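Long-range contact in 2-hydroxyisobutyryl-CoA synthetase (Aquincola tertiaricarbonis, PDB 6HDY), which belongs to the ANL superfamily of AMP-binding enzymes, with a large AMP-binding domain and a smaller C-terminal domain: residues V116-S128 / T135-I147. Residues are numbered along the deposited sequence; the frame is centred on the assembly and turned at random.
Sequences VPNSEIFHVHGTS and TAFGIGRADWRAI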
loop_
_atom_site.group_PDB
_atom_site.type_symbol
_atom_site.label_atom_id
_atom_site.label_comp_id
_atom_site.label_asym_id
_atom_site.label_seq_id
_atom_site.Cartn_x
_atom_site.Cartn_y
_atom_site.Cartn_z
ATOM N N VAL A 116 14.030 -21.279 4.218
ATOM C CA VAL A 116 12.974 -21.561 5.184
ATOM C C VAL A 116 11.922 -22.469 4.557
ATOM O O VAL A 116 11.769 -22.444 3.327
ATOM C CB VAL A 116 12.339 -20.249 5.751
ATOM C CG1 VAL A 116 13.337 -19.446 6.575
ATOM C CG2 VAL A 116 11.676 -19.402 4.670
ATOM N N PRO A 117 11.145 -23.245 5.356
ATOM C CA PRO A 117 10.054 -24.014 4.749
ATOM C C PRO A 117 8.982 -23.054 4.253
ATOM O O PRO A 117 8.889 -21.925 4.737
ATOM C CB PRO A 117 9.515 -24.870 5.905
ATOM C CG PRO A 117 10.514 -24.734 7.019
ATOM C CD PRO A 117 11.152 -23.398 6.828
ATOM N N ASN A 118 8.167 -23.515 3.301
ATOM C CA ASN A 118 7.041 -22.783 2.720
ATOM C C ASN A 118 6.126 -22.182 3.794
ATOM O O ASN A 118 5.702 -21.043 3.664
ATOM C CB ASN A 118 6.233 -23.716 1.816
ATOM C CG ASN A 118 5.827 -23.086 0.509
ATOM O OD1 ASN A 118 6.588 -22.321 -0.113
ATOM N ND2 ASN A 118 4.615 -23.414 0.058
ATOM N N SER A 119 5.865 -22.941 4.861
ATOM C CA SER A 119 5.036 -22.575 6.005
ATOM C C SER A 119 5.565 -21.384 6.800
ATOM O O SER A 119 4.829 -20.814 7.600
ATOM C CB SER A 119 4.841 -23.786 6.920
ATOM O OG SER A 119 6.043 -24.152 7.578
ATOM N N GLU A 120 6.832 -21.013 6.609
ATOM C CA GLU A 120 7.413 -19.892 7.336
ATOM C C GLU A 120 7.165 -18.540 6.602
ATOM O O GLU A 120 7.209 -17.487 7.257
ATOM C CB GLU A 120 8.903 -20.183 7.643
ATOM C CG GLU A 120 9.814 -19.004 7.994
ATOM C CD GLU A 120 9.775 -18.380 9.380
ATOM O OE1 GLU A 120 9.016 -18.865 10.252
ATOM O OE2 GLU A 120 10.536 -17.407 9.594
ATOM N N ILE A 121 6.888 -18.573 5.269
ATOM C CA ILE A 121 6.707 -17.349 4.458
ATOM C C ILE A 121 5.524 -16.512 4.965
ATOM O O ILE A 121 4.395 -17.011 5.124
ATOM C CB ILE A 121 6.657 -17.619 2.930
ATOM C CG1 ILE A 121 7.998 -18.233 2.461
ATOM C CG2 ILE A 121 6.365 -16.320 2.131
ATOM C CD1 ILE A 121 7.809 -19.327 1.500
ATOM N N PHE A 122 5.849 -15.266 5.291
ATOM C CA PHE A 122 4.964 -14.262 5.861
ATOM C C PHE A 122 4.433 -13.266 4.825
ATOM O O PHE A 122 3.249 -12.961 4.836
ATOM C CB PHE A 122 5.724 -13.510 6.977
ATOM C CG PHE A 122 4.990 -12.424 7.727
ATOM C CD1 PHE A 122 3.921 -12.732 8.567
ATOM C CD2 PHE A 122 5.371 -11.099 7.607
ATOM C CE1 PHE A 122 3.257 -11.729 9.281
ATOM C CE2 PHE A 122 4.703 -10.092 8.320
ATOM C CZ PHE A 122 3.681 -10.424 9.188
ATOM N N HIS A 123 5.319 -12.721 3.985
ATOM C CA HIS A 123 4.975 -11.718 2.977
ATOM C C HIS A 123 5.565 -12.061 1.639
ATOM O O HIS A 123 6.673 -12.600 1.570
ATOM C CB HIS A 123 5.516 -10.369 3.396
ATOM C CG HIS A 123 4.533 -9.446 4.032
ATOM N ND1 HIS A 123 4.493 -8.119 3.698
ATOM C CD2 HIS A 123 3.642 -9.673 5.019
ATOM C CE1 HIS A 123 3.613 -7.568 4.510
ATOM N NE2 HIS A 123 3.063 -8.471 5.307
ATOM N N VAL A 124 4.801 -11.764 0.576
ATOM C CA VAL A 124 5.193 -11.944 -0.818
ATOM C C VAL A 124 5.287 -10.569 -1.458
ATOM O O VAL A 124 4.327 -9.809 -1.433
ATOM C CB VAL A 124 4.301 -12.921 -1.626
ATOM C CG1 VAL A 124 4.769 -13.028 -3.079
ATOM C CG2 VAL A 124 4.261 -14.304 -0.970
ATOM N N HIS A 125 6.476 -10.228 -1.964
ATOM C CA HIS A 125 6.757 -8.977 -2.662
ATOM C C HIS A 125 7.593 -9.319 -3.866
ATOM O O HIS A 125 7.699 -10.480 -4.216
ATOM C CB HIS A 125 7.488 -7.997 -1.736
ATOM C CG HIS A 125 6.663 -7.545 -0.577
ATOM N ND1 HIS A 125 5.742 -6.518 -0.704
ATOM C CD2 HIS A 125 6.643 -8.004 0.698
ATOM C CE1 HIS A 125 5.176 -6.407 0.485
ATOM N NE2 HIS A 125 5.706 -7.261 1.367
ATOM N N GLY A 126 8.195 -8.344 -4.491
ATOM C CA GLY A 126 9.028 -8.634 -5.646
ATOM C C GLY A 126 9.496 -7.420 -6.410
ATOM O O GLY A 126 9.373 -6.295 -5.931
ATOM N N THR A 127 10.032 -7.666 -7.608
ATOM C CA THR A 127 10.507 -6.651 -8.550
ATOM C C THR A 127 9.445 -6.434 -9.677
ATOM O O THR A 127 8.558 -7.278 -9.861
ATOM C CB THR A 127 11.879 -7.070 -9.115
ATOM O OG1 THR A 127 11.718 -8.256 -9.895
ATOM C CG2 THR A 127 12.909 -7.308 -8.033
ATOM N N SER A 128 9.548 -5.319 -10.434
ATOM C CA SER A 128 8.623 -4.987 -11.528
ATOM C C SER A 128 9.360 -4.527 -12.785
ATOM O O SER A 128 10.234 -3.665 -12.704
ATOM C CB SER A 128 7.617 -3.928 -11.083
ATOM O OG SER A 128 8.249 -2.726 -10.668
ATOM N N THR A 135 11.435 -11.042 -10.060
ATOM C CA THR A 135 11.825 -11.958 -9.000
ATOM C C THR A 135 10.891 -11.778 -7.835
ATOM O O THR A 135 10.569 -10.652 -7.471
ATOM C CB THR A 135 13.299 -11.813 -8.610
ATOM O OG1 THR A 135 13.689 -10.469 -8.802
ATOM C CG2 THR A 135 14.196 -12.707 -9.430
ATOM N N ALA A 136 10.454 -12.888 -7.266
ATOM C CA ALA A 136 9.548 -12.913 -6.131
ATOM C C ALA A 136 10.306 -12.964 -4.805
ATOM O O ALA A 136 11.233 -13.755 -4.634
ATOM C CB ALA A 136 8.619 -14.117 -6.249
ATOM N N PHE A 137 9.885 -12.142 -3.855
ATOM C CA PHE A 137 10.455 -12.193 -2.528
ATOM C C PHE A 137 9.475 -12.930 -1.591
ATOM O O PHE A 137 8.310 -12.562 -1.494
ATOM C CB PHE A 137 10.841 -10.808 -1.998
ATOM C CG PHE A 137 11.737 -9.971 -2.894
ATOM C CD1 PHE A 137 12.898 -10.506 -3.447
ATOM C CD2 PHE A 137 11.462 -8.624 -3.117
ATOM C CE1 PHE A 137 13.745 -9.717 -4.239
ATOM C CE2 PHE A 137 12.278 -7.856 -3.956
ATOM C CZ PHE A 137 13.421 -8.399 -4.494
ATOM N N GLY A 138 9.968 -13.988 -0.964
ATOM C CA GLY A 138 9.266 -14.789 0.024
ATOM C C GLY A 138 9.973 -14.565 1.341
ATOM O O GLY A 138 10.984 -15.206 1.623
ATOM N N ILE A 139 9.481 -13.612 2.124
ATOM C CA ILE A 139 10.068 -13.209 3.395
ATOM C C ILE A 139 9.370 -13.888 4.589
ATOM O O ILE A 139 8.148 -13.801 4.716
ATOM C CB ILE A 139 10.098 -11.677 3.484
ATOM C CG1 ILE A 139 10.657 -11.096 2.158
ATOM C CG2 ILE A 139 10.932 -11.230 4.693
ATOM C CD1 ILE A 139 10.083 -9.836 1.737
ATOM N N GLY A 140 10.156 -14.580 5.421
ATOM C CA GLY A 140 9.641 -15.285 6.581
ATOM C C GLY A 140 9.290 -14.323 7.690
ATOM O O GLY A 140 9.756 -13.185 7.688
ATOM N N ARG A 141 8.464 -14.775 8.639
ATOM C CA ARG A 141 8.003 -14.003 9.798
ATOM C C ARG A 141 9.160 -13.442 10.610
ATOM O O ARG A 141 9.150 -12.265 10.970
ATOM C CB ARG A 141 7.122 -14.891 10.689
ATOM C CG ARG A 141 5.866 -14.200 11.203
ATOM C CD ARG A 141 4.827 -15.170 11.745
ATOM N NE ARG A 141 4.610 -16.336 10.879
ATOM C CZ ARG A 141 4.996 -17.579 11.170
ATOM N NH1 ARG A 141 5.631 -17.834 12.312
ATOM N NH2 ARG A 141 4.757 -18.572 10.323
ATOM N N ALA A 142 10.160 -14.279 10.885
ATOM C CA ALA A 142 11.342 -13.896 11.655
ATOM C C ALA A 142 12.150 -12.847 10.942
ATOM O O ALA A 142 12.560 -11.881 11.590
ATOM C CB ALA A 142 12.182 -15.132 11.989
ATOM N N ASP A 143 12.290 -12.942 9.599
ATOM C CA ASP A 143 13.001 -11.900 8.815
ATOM C C ASP A 143 12.277 -10.560 8.806
ATOM O O ASP A 143 12.927 -9.540 8.907
ATOM C CB ASP A 143 13.286 -12.353 7.380
ATOM C CG ASP A 143 14.412 -13.347 7.292
ATOM O OD1 ASP A 143 14.947 -13.732 8.346
ATOM O OD2 ASP A 143 14.761 -13.737 6.183
ATOM N N TRP A 144 10.950 -10.564 8.716
ATOM C CA TRP A 144 10.130 -9.345 8.739
ATOM C C TRP A 144 10.402 -8.596 10.068
ATOM O O TRP A 144 10.609 -7.377 10.073
ATOM C CB TRP A 144 8.610 -9.695 8.554
ATOM C CG TRP A 144 7.821 -8.493 8.126
ATOM C CD1 TRP A 144 7.270 -7.551 8.943
ATOM C CD2 TRP A 144 7.712 -7.975 6.785
ATOM N NE1 TRP A 144 6.756 -6.512 8.193
ATOM C CE2 TRP A 144 6.998 -6.757 6.862
ATOM C CE3 TRP A 144 8.141 -8.428 5.523
ATOM C CZ2 TRP A 144 6.696 -5.984 5.721
ATOM C CZ3 TRP A 144 7.806 -7.682 4.387
ATOM C CH2 TRP A 144 7.097 -6.476 4.495
ATOM N N ARG A 145 10.434 -9.353 11.192
ATOM C CA ARG A 145 10.789 -8.816 12.519
ATOM C C ARG A 145 12.241 -8.307 12.537
ATOM O O ARG A 145 12.479 -7.208 13.027
ATOM C CB ARG A 145 10.521 -9.824 13.665
ATOM C CG ARG A 145 9.032 -10.211 13.888
ATOM C CD ARG A 145 7.998 -9.105 13.626
ATOM N NE ARG A 145 8.221 -7.865 14.383
ATOM C CZ ARG A 145 7.745 -6.674 14.022
ATOM N NH1 ARG A 145 7.031 -6.549 12.918
ATOM N NH2 ARG A 145 7.972 -5.602 14.773
ATOM N N ALA A 146 13.186 -9.061 11.938
ATOM C CA ALA A 146 14.596 -8.632 11.843
ATOM C C ALA A 146 14.709 -7.298 11.050
ATOM O O ALA A 146 15.452 -6.404 11.452
ATOM C CB ALA A 146 15.447 -9.720 11.189
ATOM N N ILE A 147 13.919 -7.153 9.978
ATOM C CA ILE A 147 13.874 -5.939 9.142
ATOM C C ILE A 147 13.266 -4.745 9.922
ATOM O O ILE A 147 13.816 -3.645 9.875
ATOM C CB ILE A 147 13.091 -6.214 7.806
ATOM C CG1 ILE A 147 13.831 -7.252 6.932
ATOM C CG2 ILE A 147 12.828 -4.884 7.033
ATOM C CD1 ILE A 147 13.006 -7.911 5.771
HETATM O O HOH W 1 12.304 -15.448 8.438
HETATM O O HOH W 2 2.963 -16.455 8.143
#
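Trp144, on the first turn of the helix that follows a beta hairpin, lies against three aromatic residues of the hairpin's first strand. That strand, 121-126, pairs antiparallel with 136-140 in the AMP-binding domain, Thr127 lying near the bound 8LQ. With CG anti to the backbone N (chi1 -161°), the tryptophan reaches toward the strand. Its CB meets Phe122 CD2 at 3.7 Å, and CG has Phe122 CE2 3.5 Å away, above the indole face near the rim; CD1 meets the same atom. CE3 and CZ3 pass His123 CB, CZ2 meets His123 CE1, and CH2 comes to 3.2 Å from His123 ND1 and also meets His125 NE2. The wide indole thus touches all three rings, His125 rim to rim. Histidines suit this place because each flat ring can lie against the indole and still bond at both nitrogens: His123 ND1 and His125 NE2 share a hydrogen bond of 2.8 Å, His123 NE2 binds Glu186 of the second subunit, and His125 ND1 binds Ser173 O. A classic beta bulge puts Phe122 and His123 both opposite Ile139, whose O accepts from both backbone N atoms. At the loop end, Thr127 OG1 accepts from Thr135 N at 2.8 Å, nearly straight (167°).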